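Local coordinates for hydrolase (Thermococcus thioreducens, PDB 6IAH), which belongs to the haloacid dehalogenase superfamily and acts as a magnesium-binding phosphatase of broad substrate range, probably with phosphoglycolate phosphatase activity, at residues Val195-Thr200 / Lys227-Phe232; Trp2-Val7 / Gly215-Val220; Asp8-Asp13 / Val220-Asp225; Lys142-Gly147 / Asn235-Gly240. One frame throughout, in Å; residues are numbered along the deposited sequence. Where two conformers were deposited one is given.

Contact 1: residues Val195-Thr200 / Lys227-Phe232; sequences VYIGDT and KDVNEF. With MG (magnesium ion), chain B.
Helix 229-239 packs against the parallel sheet of the HAD core, and its first turn meets strand 194-198 where Phe232 and Val229 face Val195 and Ile197. The methyl CD1 of Ile197 sits over one face of the Phe232 ring, 3.8 Å from the ring centroid and 14° off the normal, which makes this a CH-pi contact. It is displaced toward the rim, with CD1 of Ile197 3.7 Å from CE2 of Phe232. Both torsions of Ile197 are bent (chi1 -42°, chi2 -51°), and this carries CD1 to the ring while CG2 is left for Val229, whose CG2 lies 4.5 Å away. Val195 and Phe232 reach toward each other, CG1 of Val195 meeting CZ of Phe232 obliquely at 3.8 Å. The same strand also serves the metal site. It ends at Gly198, and the next residue, Asp199, placed like the motif IV acid of HAD phosphatases, binds magnesium through OD1 at 2.0 Å. The other oxygen, Asp199 OD2, accepts a bond of 2.6 Å from the O of a coordinated water, so metal and carboxylate together fix that water. Asp6 and Asp8 supply the remaining protein ligands. Across the contact, Asp228 is the N-cap of the helix, its OD1 accepting from Glu231 N at 2.9 Å and, more weakly, from Asn230 N.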
loop_
_atom_site.group_PDB
_atom_site.type_symbol
_atom_site.label_atom_id
_atom_site.label_comp_id
_atom_site.label_asym_id
_atom_site.label_seq_id
_atom_site.Cartn_x
_atom_site.Cartn_y
_atom_site.Cartn_z
ATOM N N VAL A 195 15.542 -12.217 -7.370
ATOM C CA VAL A 195 15.300 -11.802 -6.011
ATOM C C VAL A 195 14.104 -10.819 -5.952
ATOM O O VAL A 195 13.914 -10.018 -6.888
ATOM C CB VAL A 195 16.567 -11.168 -5.405
ATOM C CG1 VAL A 195 17.076 -9.978 -6.208
ATOM C CG2 VAL A 195 16.376 -10.800 -3.920
ATOM N N TYR A 196 13.335 -10.894 -4.848
ATOM C CA TYR A 196 12.276 -9.955 -4.551
ATOM C C TYR A 196 12.736 -9.131 -3.380
ATOM O O TYR A 196 13.152 -9.694 -2.396
ATOM C CB TYR A 196 10.960 -10.649 -4.194
ATOM C CG TYR A 196 9.784 -9.700 -4.140
ATOM C CD1 TYR A 196 9.213 -9.181 -5.308
ATOM C CD2 TYR A 196 9.249 -9.265 -2.919
ATOM C CE1 TYR A 196 8.149 -8.276 -5.243
ATOM C CE2 TYR A 196 8.171 -8.383 -2.848
ATOM C CZ TYR A 196 7.633 -7.871 -4.000
ATOM O OH TYR A 196 6.587 -6.960 -3.924
ATOM N N ILE A 197 12.580 -7.814 -3.488
ATOM C CA ILE A 197 12.915 -6.838 -2.391
ATOM C C ILE A 197 11.629 -6.305 -1.781
ATOM O O ILE A 197 10.876 -5.624 -2.485
ATOM C CB ILE A 197 13.720 -5.651 -2.943
ATOM C CG1 ILE A 197 14.803 -6.069 -3.950
ATOM C CG2 ILE A 197 14.261 -4.791 -1.786
ATOM C CD1 ILE A 197 15.714 -7.165 -3.488
ATOM N N GLY A 198 11.377 -6.638 -0.485
ATOM C CA GLY A 198 10.169 -6.269 0.238
ATOM C C GLY A 198 10.575 -5.503 1.507
ATOM O O GLY A 198 11.745 -5.410 1.803
ATOM N N ASP A 199 9.579 -4.926 2.147
ATOM C CA ASP A 199 9.727 -4.275 3.486
ATOM C C ASP A 199 8.882 -4.973 4.585
ATOM O O ASP A 199 9.027 -4.650 5.710
ATOM C CB ASP A 199 9.396 -2.797 3.365
ATOM C CG ASP A 199 7.932 -2.523 3.059
ATOM O OD1 ASP A 199 7.347 -3.037 2.055
ATOM O OD2 ASP A 199 7.328 -1.742 3.818
ATOM N N THR A 200 7.999 -5.921 4.258
ATOM C CA THR A 200 7.117 -6.488 5.277
ATOM C C THR A 200 7.170 -7.987 5.319
ATOM O O THR A 200 7.629 -8.610 4.383
ATOM C CB THR A 200 5.641 -6.075 5.096
ATOM O OG1 THR A 200 5.108 -6.638 3.884
ATOM C CG2 THR A 200 5.488 -4.608 5.171
ATOM N N LYS A 227 20.310 -2.073 4.241
ATOM C CA LYS A 227 19.807 -0.766 4.727
ATOM C C LYS A 227 18.601 -0.311 3.937
ATOM O O LYS A 227 17.560 -0.006 4.489
ATOM C CB LYS A 227 20.871 0.311 4.609
ATOM C CG LYS A 227 20.467 1.625 5.285
ATOM C CD LYS A 227 21.532 2.670 5.021
ATOM C CE LYS A 227 21.179 3.964 5.745
ATOM N NZ LYS A 227 22.017 5.096 5.259
ATOM N N ASP A 228 18.737 -0.290 2.615
ATOM C CA ASP A 228 17.638 0.134 1.773
ATOM C C ASP A 228 17.900 -0.418 0.400
ATOM O O ASP A 228 18.920 -1.085 0.163
ATOM C CB ASP A 228 17.534 1.655 1.751
ATOM C CG ASP A 228 18.840 2.343 1.321
ATOM O OD1 ASP A 228 19.537 1.899 0.381
ATOM O OD2 ASP A 228 19.170 3.374 1.941
ATOM N N VAL A 229 16.973 -0.133 -0.501
ATOM C CA VAL A 229 17.045 -0.667 -1.884
ATOM C C VAL A 229 18.286 -0.151 -2.630
ATOM O O VAL A 229 18.791 -0.776 -3.568
ATOM C CB VAL A 229 15.749 -0.344 -2.640
ATOM C CG1 VAL A 229 15.603 1.144 -2.895
ATOM C CG2 VAL A 229 15.667 -1.164 -3.948
ATOM N N ASN A 230 18.783 1.013 -2.245
ATOM C CA ASN A 230 19.916 1.590 -3.000
ATOM C C ASN A 230 21.173 0.861 -2.661
ATOM O O ASN A 230 21.974 0.594 -3.547
ATOM C CB ASN A 230 20.074 3.101 -2.677
ATOM C CG ASN A 230 18.908 3.908 -3.194
ATOM O OD1 ASN A 230 18.434 3.683 -4.326
ATOM N ND2 ASN A 230 18.411 4.828 -2.374
ATOM N N GLU A 231 21.361 0.532 -1.383
ATOM C CA GLU A 231 22.526 -0.268 -0.991
ATOM C C GLU A 231 22.419 -1.637 -1.642
ATOM O O GLU A 231 23.401 -2.184 -2.154
ATOM C CB GLU A 231 22.603 -0.408 0.517
ATOM C CG GLU A 231 23.759 -1.256 1.011
ATOM C CD GLU A 231 23.820 -1.194 2.523
ATOM O OE1 GLU A 231 24.202 -0.120 3.008
ATOM O OE2 GLU A 231 23.353 -2.135 3.212
ATOM N N PHE A 232 21.218 -2.180 -1.628
ATOM C CA PHE A 232 21.006 -3.419 -2.353
ATOM C C PHE A 232 21.426 -3.335 -3.816
ATOM O O PHE A 232 22.154 -4.219 -4.355
ATOM C CB PHE A 232 19.565 -3.904 -2.244
ATOM C CG PHE A 232 19.381 -5.177 -3.018
ATOM C CD1 PHE A 232 19.852 -6.361 -2.482
ATOM C CD2 PHE A 232 18.981 -5.141 -4.338
ATOM C CE1 PHE A 232 19.787 -7.522 -3.177
ATOM C CE2 PHE A 232 18.946 -6.332 -5.069
ATOM C CZ PHE A 232 19.345 -7.485 -4.469
HETATM MG MG MG B . 5.646 -2.570 1.039
HETATM O O HOH W 1 4.962 -1.666 2.677
HETATM O O HOH W 2 5.158 -4.559 1.545
HETATM O O HOH W 3 3.898 -2.306 0.106
#

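Contact 2: residues Trp2-Val7 / Gly215-Val220; sequences WIVFDV and GDFDFV. With MG (magnesium ion), chain B.
Strand 2-5 leads into the DxDx(T/V) motif of HAD enzymes, and on its way there Val4 and Trp2 meet the ring of Phe217, just ahead of edge strand 218-221. The two strands are not neighbours, since 194-198 runs between them; the CA atoms of Trp2 and Phe217 are 9.5 Å apart. Phe217 bridges that distance with its ring. CG is roughly anti to the backbone N (chi1 -150°), and the ring tip reaches inward until CZ of Phe217 is 4.4 Å from CG2 of Val4, which lies at the ring edge, near its plane. CB of Trp2 meets the same CZ of Phe217 obliquely at 4.5 Å. Beyond CB the indole turns off, its NE1 bonding to Glu192. Tyr210 meets Phe217 edge-to-face, and Leu185 and Val189 of helix 183-189 also touch the ring. Just past the far end of the strand, Asp6 extends its carboxylate to the metal (chi1 -178°), with OD2 1.9 Å from magnesium, while OD1 forms a salt bridge with Lys179. Only carbon meets carbon between Phe217 and strand 2-5, at loose van der Waals range. What ties the strands by polar bonds is the backbone of 194-198, which pairs with both; the ring adds apolar contact across it.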
loop_
_atom_site.group_PDB
_atom_site.type_symbol
_atom_site.label_atom_id
_atom_site.label_comp_id
_atom_site.label_asym_id
_atom_site.label_seq_id
_atom_site.Cartn_x
_atom_site.Cartn_y
_atom_site.Cartn_z
ATOM N N TRP A 2 16.575 -11.605 -12.403
ATOM C CA TRP A 2 15.510 -10.626 -12.102
ATOM C C TRP A 2 15.798 -9.945 -10.788
ATOM O O TRP A 2 16.189 -10.606 -9.862
ATOM C CB TRP A 2 14.178 -11.320 -11.971
ATOM C CG TRP A 2 13.471 -11.609 -13.301
ATOM C CD1 TRP A 2 13.575 -12.731 -14.016
ATOM C CD2 TRP A 2 12.550 -10.761 -14.014
ATOM N NE1 TRP A 2 12.787 -12.666 -15.127
ATOM C CE2 TRP A 2 12.164 -11.451 -15.171
ATOM C CE3 TRP A 2 12.020 -9.496 -13.796
ATOM C CZ2 TRP A 2 11.251 -10.921 -16.078
ATOM C CZ3 TRP A 2 11.093 -8.992 -14.660
ATOM C CH2 TRP A 2 10.720 -9.682 -15.808
ATOM N N ILE A 3 15.610 -8.642 -10.737
ATOM C CA ILE A 3 15.428 -7.935 -9.473
ATOM C C ILE A 3 13.973 -7.356 -9.515
ATOM O O ILE A 3 13.643 -6.507 -10.325
ATOM C CB ILE A 3 16.463 -6.849 -9.255
ATOM C CG1 ILE A 3 17.901 -7.428 -9.285
ATOM C CG2 ILE A 3 16.206 -6.093 -7.967
ATOM C CD1 ILE A 3 18.970 -6.387 -9.258
ATOM N N VAL A 4 13.140 -7.857 -8.618
ATOM C CA VAL A 4 11.735 -7.507 -8.505
ATOM C C VAL A 4 11.534 -6.764 -7.208
ATOM O O VAL A 4 12.055 -7.178 -6.173
ATOM C CB VAL A 4 10.861 -8.702 -8.594
ATOM C CG1 VAL A 4 9.393 -8.288 -8.773
ATOM C CG2 VAL A 4 11.254 -9.537 -9.824
ATOM N N PHE A 5 10.790 -5.682 -7.286
ATOM C CA PHE A 5 10.593 -4.788 -6.121
ATOM C C PHE A 5 9.099 -4.720 -5.743
ATOM O O PHE A 5 8.175 -4.737 -6.585
ATOM C CB PHE A 5 11.006 -3.340 -6.452
ATOM C CG PHE A 5 12.327 -3.190 -7.102
ATOM C CD1 PHE A 5 13.473 -3.077 -6.328
ATOM C CD2 PHE A 5 12.419 -3.068 -8.515
ATOM C CE1 PHE A 5 14.703 -2.907 -6.933
ATOM C CE2 PHE A 5 13.645 -2.898 -9.125
ATOM C CZ PHE A 5 14.800 -2.793 -8.317
ATOM N N ASP A 6 8.872 -4.614 -4.448
ATOM C CA ASP A 6 7.701 -3.941 -3.899
ATOM C C ASP A 6 7.890 -2.436 -4.149
ATOM O O ASP A 6 9.016 -1.968 -4.340
ATOM C CB ASP A 6 7.610 -4.237 -2.381
ATOM C CG ASP A 6 6.373 -3.605 -1.693
ATOM O OD1 ASP A 6 5.266 -3.571 -2.265
ATOM O OD2 ASP A 6 6.549 -3.140 -0.553
ATOM N N VAL A 7 6.800 -1.680 -4.137
ATOM C CA VAL A 7 6.880 -0.232 -4.284
ATOM C C VAL A 7 6.866 0.408 -2.905
ATOM O O VAL A 7 7.850 1.025 -2.522
ATOM C CB VAL A 7 5.765 0.292 -5.164
ATOM C CG1 VAL A 7 5.779 1.802 -5.279
ATOM C CG2 VAL A 7 5.863 -0.313 -6.536
ATOM N N GLY A 215 9.472 -22.845 -7.101
ATOM C CA GLY A 215 10.893 -23.029 -7.092
ATOM C C GLY A 215 11.661 -21.910 -6.417
ATOM O O GLY A 215 11.062 -21.001 -5.841
ATOM N N ASP A 216 12.981 -21.947 -6.562
ATOM C CA ASP A 216 13.814 -21.099 -5.770
ATOM C C ASP A 216 13.747 -19.642 -6.209
ATOM O O ASP A 216 13.584 -19.327 -7.385
ATOM C CB ASP A 216 15.253 -21.544 -5.808
ATOM C CG ASP A 216 16.004 -20.949 -4.696
ATOM O OD1 ASP A 216 15.282 -20.577 -3.726
ATOM O OD2 ASP A 216 17.242 -20.815 -4.810
ATOM N N PHE A 217 13.868 -18.757 -5.228
ATOM C CA PHE A 217 13.865 -17.320 -5.496
ATOM C C PHE A 217 14.294 -16.697 -4.186
ATOM O O PHE A 217 13.940 -17.193 -3.142
ATOM C CB PHE A 217 12.457 -16.856 -5.857
ATOM C CG PHE A 217 12.431 -15.704 -6.776
ATOM C CD1 PHE A 217 12.603 -15.884 -8.136
ATOM C CD2 PHE A 217 12.266 -14.419 -6.287
ATOM C CE1 PHE A 217 12.607 -14.790 -8.997
ATOM C CE2 PHE A 217 12.266 -13.343 -7.131
ATOM C CZ PHE A 217 12.422 -13.512 -8.483
ATOM N N ASP A 218 15.073 -15.663 -4.253
ATOM C CA ASP A 218 15.586 -14.991 -3.063
ATOM C C ASP A 218 14.678 -13.895 -2.599
ATOM O O ASP A 218 13.920 -13.298 -3.382
ATOM C CB ASP A 218 16.976 -14.416 -3.312
ATOM C CG ASP A 218 18.055 -15.515 -3.554
ATOM O OD1 ASP A 218 17.961 -16.672 -3.060
ATOM O OD2 ASP A 218 19.031 -15.187 -4.259
ATOM N N PHE A 219 14.803 -13.567 -1.308
ATOM C CA PHE A 219 14.038 -12.521 -0.747
ATOM C C PHE A 219 14.965 -11.675 0.095
ATOM O O PHE A 219 15.783 -12.231 0.826
ATOM C CB PHE A 219 12.899 -13.063 0.151
ATOM C CG PHE A 219 12.230 -11.982 0.972
ATOM C CD1 PHE A 219 11.423 -10.993 0.337
ATOM C CD2 PHE A 219 12.459 -11.869 2.366
ATOM C CE1 PHE A 219 10.840 -9.982 1.072
ATOM C CE2 PHE A 219 11.868 -10.850 3.091
ATOM C CZ PHE A 219 11.042 -9.906 2.453
ATOM N N VAL A 220 14.846 -10.349 -0.028
ATOM C CA VAL A 220 15.596 -9.391 0.802
ATOM C C VAL A 220 14.636 -8.412 1.442
ATOM O O VAL A 220 13.782 -7.791 0.752
ATOM C CB VAL A 220 16.668 -8.687 -0.079
ATOM C CG1 VAL A 220 17.309 -7.486 0.602
ATOM C CG2 VAL A 220 17.735 -9.693 -0.480
HETATM MG MG MG B . 5.646 -2.570 1.039
HETATM O O HOH W 3 3.898 -2.306 0.106
HETATM O O HOH W 1 4.962 -1.666 2.677
HETATM O O HOH W 2 5.158 -4.559 1.545
#

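Contact 3: residues Asp8-Asp13 / Val220-Asp225; sequences DGVLID and VMVGRD. With MG (magnesium ion), chain B.
Val10 and Val222 mark the closest backbone approach, their CA atoms 6.9 Å apart, where the turn that carries the second half of the DxDx(T/V) motif passes the end of strand 218-221. In HAD terms this turn is probably the squiggle, probably leading into the flap, here the antiparallel pair 12-13 and 129-130 with the helices between 17 and 110 inserted. Gly9 has a positive phi of 89°, and its carbonyl O points at Val222, whose CG2 it meets at 3.6 Å. The same methyl packs against CG2 of Val10 at 4.1 Å. With chi1 at -61°, Val222 holds CG2 between its backbone N and carbonyl carbon, the branch that serves both partners. Ile197 of the adjacent strand touches both valines, and Val229 adds to the packing round Val10. One residue before Gly9, Asp8 binds magnesium through its backbone O at 2.1 Å. Its carboxylate instead forms a salt bridge with Arg152 and a hydrogen bond with Tyr18. Past Val222 the chain turns back on itself, Met221 O accepting from both Arg224 N and Asp225 N. Arg224 grips Asp225 side-on, NE to OD1 at 2.9 Å with an N-H...O angle of 171° and NH2 to OD2 at 3.1 Å. Asp225 OD2 takes a second bond, from Met221 N at 2.8 Å, while Met221 CB rests 3.7 Å above the guanidinium plane of Arg224.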
loop_
_atom_site.group_PDB
_atom_site.type_symbol
_atom_site.label_atom_id
_atom_site.label_comp_id
_atom_site.label_asym_id
_atom_site.label_seq_id
_atom_site.Cartn_x
_atom_site.Cartn_y
_atom_site.Cartn_z
ATOM N N ASP A 8 5.791 0.253 -2.164
ATOM C CA ASP A 8 5.600 1.059 -0.915
ATOM C C ASP A 8 6.481 0.542 0.218
ATOM O O ASP A 8 6.369 -0.605 0.602
ATOM C CB ASP A 8 4.114 1.022 -0.482
ATOM C CG ASP A 8 3.154 1.761 -1.476
ATOM O OD1 ASP A 8 3.579 2.380 -2.483
ATOM O OD2 ASP A 8 1.923 1.745 -1.219
ATOM N N GLY A 9 7.327 1.401 0.775
ATOM C CA GLY A 9 8.266 1.045 1.812
ATOM C C GLY A 9 9.613 0.572 1.241
ATOM O O GLY A 9 10.527 0.320 2.034
ATOM N N VAL A 10 9.725 0.391 -0.097
ATOM C CA VAL A 10 10.956 -0.058 -0.745
ATOM C C VAL A 10 11.424 1.012 -1.741
ATOM O O VAL A 10 12.491 1.608 -1.550
ATOM C CB VAL A 10 10.757 -1.419 -1.466
ATOM C CG1 VAL A 10 11.959 -1.770 -2.318
ATOM C CG2 VAL A 10 10.486 -2.534 -0.453
ATOM N N LEU A 11 10.685 1.230 -2.839
ATOM C CA LEU A 11 11.026 2.314 -3.790
ATOM C C LEU A 11 10.541 3.687 -3.340
ATOM O O LEU A 11 11.162 4.681 -3.704
ATOM C CB LEU A 11 10.476 2.031 -5.177
ATOM C CG LEU A 11 10.902 0.664 -5.740
ATOM C CD1 LEU A 11 10.240 0.344 -7.092
ATOM C CD2 LEU A 11 12.410 0.526 -5.868
ATOM N N ILE A 12 9.384 3.732 -2.666
ATOM C CA ILE A 12 8.698 4.984 -2.292
ATOM C C ILE A 12 8.364 4.956 -0.809
ATOM O O ILE A 12 7.831 3.933 -0.286
ATOM C CB ILE A 12 7.384 5.157 -3.094
ATOM C CG1 ILE A 12 7.732 5.421 -4.571
ATOM C CG2 ILE A 12 6.573 6.340 -2.585
ATOM C CD1 ILE A 12 6.546 5.408 -5.509
ATOM N N ASP A 13 8.672 6.064 -0.129
ATOM C CA ASP A 13 8.257 6.273 1.260
ATOM C C ASP A 13 6.888 6.922 1.142
ATOM O O ASP A 13 6.788 8.082 0.664
ATOM C CB ASP A 13 9.222 7.211 1.962
ATOM C CG ASP A 13 8.817 7.566 3.387
ATOM O OD1 ASP A 13 7.732 7.263 3.908
ATOM O OD2 ASP A 13 9.665 8.215 4.021
ATOM N N VAL A 220 14.846 -10.349 -0.028
ATOM C CA VAL A 220 15.596 -9.391 0.802
ATOM C C VAL A 220 14.636 -8.412 1.442
ATOM O O VAL A 220 13.782 -7.791 0.752
ATOM C CB VAL A 220 16.668 -8.687 -0.079
ATOM C CG1 VAL A 220 17.309 -7.486 0.602
ATOM C CG2 VAL A 220 17.735 -9.693 -0.480
ATOM N N MET A 221 14.803 -8.188 2.737
ATOM C CA MET A 221 13.939 -7.305 3.436
ATOM C C MET A 221 14.702 -6.071 3.785
ATOM O O MET A 221 15.644 -6.141 4.567
ATOM C CB MET A 221 13.371 -7.932 4.691
ATOM C CG MET A 221 12.434 -6.950 5.400
ATOM S SD MET A 221 11.658 -7.526 6.896
ATOM C CE MET A 221 10.604 -8.830 6.224
ATOM N N VAL A 222 14.275 -4.930 3.237
ATOM C CA VAL A 222 14.928 -3.660 3.533
ATOM C C VAL A 222 14.811 -3.359 5.004
ATOM O O VAL A 222 13.794 -3.690 5.605
ATOM C CB VAL A 222 14.461 -2.504 2.650
ATOM C CG1 VAL A 222 14.787 -2.830 1.202
ATOM C CG2 VAL A 222 12.969 -2.198 2.847
ATOM N N GLY A 223 15.865 -2.808 5.584
ATOM C CA GLY A 223 15.873 -2.448 7.023
ATOM C C GLY A 223 16.165 -3.617 7.983
ATOM O O GLY A 223 16.298 -3.415 9.212
ATOM N N ARG A 224 16.202 -4.824 7.453
ATOM C CA ARG A 224 16.656 -6.000 8.192
ATOM C C ARG A 224 17.862 -6.627 7.528
ATOM O O ARG A 224 18.876 -6.849 8.179
ATOM C CB ARG A 224 15.517 -7.005 8.281
ATOM C CG ARG A 224 15.712 -8.122 9.291
ATOM C CD ARG A 224 14.612 -9.145 9.122
ATOM N NE ARG A 224 14.782 -9.892 7.866
ATOM C CZ ARG A 224 13.893 -10.726 7.356
ATOM N NH1 ARG A 224 12.743 -10.940 7.965
ATOM N NH2 ARG A 224 14.169 -11.371 6.210
ATOM N N ASP A 225 17.765 -6.926 6.240
ATOM C CA ASP A 225 18.789 -7.662 5.508
ATOM C C ASP A 225 19.791 -6.715 4.813
ATOM O O ASP A 225 20.896 -7.109 4.419
ATOM C CB ASP A 225 18.138 -8.592 4.473
ATOM C CG ASP A 225 17.132 -9.506 5.084
ATOM O OD1 ASP A 225 17.247 -9.794 6.306
ATOM O OD2 ASP A 225 16.216 -9.975 4.397
HETATM MG MG MG B . 5.646 -2.570 1.039
HETATM O O HOH W 3 3.898 -2.306 0.106
HETATM O O HOH W 1 4.962 -1.666 2.677
HETATM O O HOH W 2 5.158 -4.559 1.545
#

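Contact 4: residues Lys142-Gly147 / Asn235-Gly240; sequences KHFKLG and NALEGG
The Phe144 ring turns its edge to the last turns of helix 229-239: Ala236 O and Leu237 CD2 both lie there, near the ring plane, and no atom of 235-240 lies over either face. CZ of Phe144 is 3.6 Å from Ala236 O, and CB of Ala236 is 4.2 Å from the same CZ. The neighbouring ring atom, CE2 of Phe144, meets CD2 of Leu237 at 4.2 Å. Phe144 sets CG anti to its carbonyl carbon (chi1 -61°), which sends the ring out from the sheet toward the helix. CB of Ala236 points toward 142-147, though not at the ring head-on, whereas Leu237 leaves the helix to the side and brings its CD2 branch in along an oblique path. This joins the link between helix 134-141 and strand 145-149 to the C-terminal helix, at the end of the parallel sheet where strands 2-5 and 145-149 begin, away from the metal site. Ile3 and Met1 also touch the Phe144 ring, so it packs on the start of the neighbouring strand as well; Arg139 of helix 134-141 meets Leu237. Ala236 O already accepts a backbone bond from Gly240 N, 2.9 Å long. The ring edge adds a C-H near that oxygen, perhaps a mildly favourable electrostatic fit, and the rest of the contact is apolar packing without a hydrogen bond across it.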
loop_
_atom_site.group_PDB
_atom_site.type_symbol
_atom_site.label_atom_id
_atom_site.label_comp_id
_atom_site.label_asym_id
_atom_site.label_seq_id
_atom_site.Cartn_x
_atom_site.Cartn_y
_atom_site.Cartn_z
ATOM N N LYS A 142 20.550 -2.097 -17.269
ATOM C CA LYS A 142 21.486 -2.571 -18.298
ATOM C C LYS A 142 21.999 -4.008 -18.110
ATOM O O LYS A 142 22.550 -4.592 -19.030
ATOM C CB LYS A 142 22.653 -1.599 -18.428
ATOM C CG LYS A 142 22.291 -0.236 -18.989
ATOM C CD LYS A 142 23.425 0.734 -18.714
ATOM C CE LYS A 142 23.598 1.784 -19.794
ATOM N NZ LYS A 142 24.575 2.802 -19.311
ATOM N N HIS A 143 21.858 -4.567 -16.911
ATOM C CA HIS A 143 22.400 -5.903 -16.581
ATOM C C HIS A 143 21.493 -6.870 -15.911
ATOM O O HIS A 143 21.872 -8.051 -15.752
ATOM C CB HIS A 143 23.642 -5.706 -15.708
ATOM C CG HIS A 143 24.633 -4.822 -16.376
ATOM N ND1 HIS A 143 25.384 -5.257 -17.456
ATOM C CD2 HIS A 143 24.889 -3.497 -16.239
ATOM C CE1 HIS A 143 26.096 -4.246 -17.921
ATOM N NE2 HIS A 143 25.833 -3.176 -17.188
ATOM N N PHE A 144 20.314 -6.409 -15.507
ATOM C CA PHE A 144 19.289 -7.239 -14.828
ATOM C C PHE A 144 17.949 -6.902 -15.439
ATOM O O PHE A 144 17.757 -5.735 -15.878
ATOM C CB PHE A 144 19.214 -6.848 -13.362
ATOM C CG PHE A 144 20.500 -7.058 -12.602
ATOM C CD1 PHE A 144 20.803 -8.316 -12.072
ATOM C CD2 PHE A 144 21.373 -6.006 -12.395
ATOM C CE1 PHE A 144 21.990 -8.520 -11.359
ATOM C CE2 PHE A 144 22.580 -6.192 -11.706
ATOM C CZ PHE A 144 22.887 -7.459 -11.205
ATOM N N LYS A 145 17.044 -7.880 -15.491
ATOM C CA LYS A 145 15.628 -7.636 -15.735
ATOM C C LYS A 145 14.978 -7.099 -14.472
ATOM O O LYS A 145 15.139 -7.666 -13.383
ATOM C CB LYS A 145 14.911 -8.915 -16.128
ATOM C CG LYS A 145 15.362 -9.480 -17.466
ATOM C CD LYS A 145 14.194 -10.114 -18.196
ATOM C CE LYS A 145 13.149 -9.086 -18.604
ATOM N NZ LYS A 145 12.055 -9.716 -19.389
ATOM N N LEU A 146 14.265 -5.996 -14.612
ATOM C CA LEU A 146 13.658 -5.325 -13.460
ATOM C C LEU A 146 12.127 -5.461 -13.572
ATOM O O LEU A 146 11.546 -5.433 -14.667
ATOM C CB LEU A 146 14.052 -3.868 -13.386
ATOM C CG LEU A 146 15.519 -3.489 -13.367
ATOM C CD1 LEU A 146 15.573 -1.953 -13.243
ATOM C CD2 LEU A 146 16.233 -4.162 -12.211
ATOM N N GLY A 147 11.488 -5.636 -12.424
ATOM C CA GLY A 147 10.071 -5.718 -12.352
ATOM C C GLY A 147 9.510 -5.270 -11.063
ATOM O O GLY A 147 10.276 -5.033 -10.091
ATOM N N ASN A 235 25.259 -3.043 -4.236
ATOM C CA ASN A 235 25.914 -4.343 -4.028
ATOM C C ASN A 235 25.702 -5.239 -5.224
ATOM O O ASN A 235 26.629 -5.864 -5.684
ATOM C CB ASN A 235 25.375 -5.042 -2.800
ATOM C CG ASN A 235 25.730 -4.324 -1.521
ATOM O OD1 ASN A 235 26.576 -3.454 -1.508
ATOM N ND2 ASN A 235 25.069 -4.684 -0.449
ATOM N N ALA A 236 24.504 -5.233 -5.783
ATOM C CA ALA A 236 24.216 -6.115 -6.944
ATOM C C ALA A 236 25.049 -5.742 -8.172
ATOM O O ALA A 236 25.557 -6.601 -8.906
ATOM C CB ALA A 236 22.748 -6.075 -7.294
ATOM N N LEU A 237 25.191 -4.438 -8.388
ATOM C CA LEU A 237 25.925 -3.938 -9.526
ATOM C C LEU A 237 27.438 -4.164 -9.358
ATOM O O LEU A 237 28.146 -4.434 -10.330
ATOM C CB LEU A 237 25.654 -2.417 -9.701
ATOM C CG LEU A 237 24.292 -2.118 -10.318
ATOM C CD1 LEU A 237 23.860 -0.707 -9.999
ATOM C CD2 LEU A 237 24.327 -2.398 -11.810
ATOM N N GLU A 238 27.912 -3.914 -8.151
ATOM C CA GLU A 238 29.319 -4.018 -7.843
ATOM C C GLU A 238 29.821 -5.430 -7.664
ATOM O O GLU A 238 31.027 -5.653 -7.782
ATOM C CB GLU A 238 29.624 -3.188 -6.588
ATOM C CG GLU A 238 29.408 -1.702 -6.922
ATOM C CD GLU A 238 29.667 -0.784 -5.742
ATOM O OE1 GLU A 238 29.882 -1.275 -4.640
ATOM O OE2 GLU A 238 29.686 0.438 -5.949
ATOM N N GLY A 239 28.942 -6.386 -7.383
ATOM C CA GLY A 239 29.408 -7.748 -7.152
ATOM C C GLY A 239 28.575 -8.942 -7.537
ATOM O O GLY A 239 28.985 -10.049 -7.186
ATOM N N GLY A 240 27.454 -8.752 -8.246
ATOM C CA GLY A 240 26.464 -9.806 -8.544
ATOM C C GLY A 240 25.484 -9.979 -7.392
ATOM O O GLY A 240 25.842 -9.608 -6.252
#

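How the contacts relate
Contacts 1, 2 and 3 converge on one magnesium, to which they bring Asp199 OD1, Asp6 OD2 and the backbone O of Asp8; its three waters complete the coordination. Asp199 OD1 and Asp6 OD2 are 2.7 Å apart, a closeness of like charges that the shared metal would offset. The sheet joins the contacts further: Ile197 N probably bonds to Val4 O at 2.8 Å between contacts 1 and 2, and Gly198 N to Val220 O at 2.9 Å between contacts 1 and 3, which lie about 5 Å apart centre to centre. Contact 4, about 13 Å from contact 1 between centres, sits farther along the same helix 229-239, away from the metal.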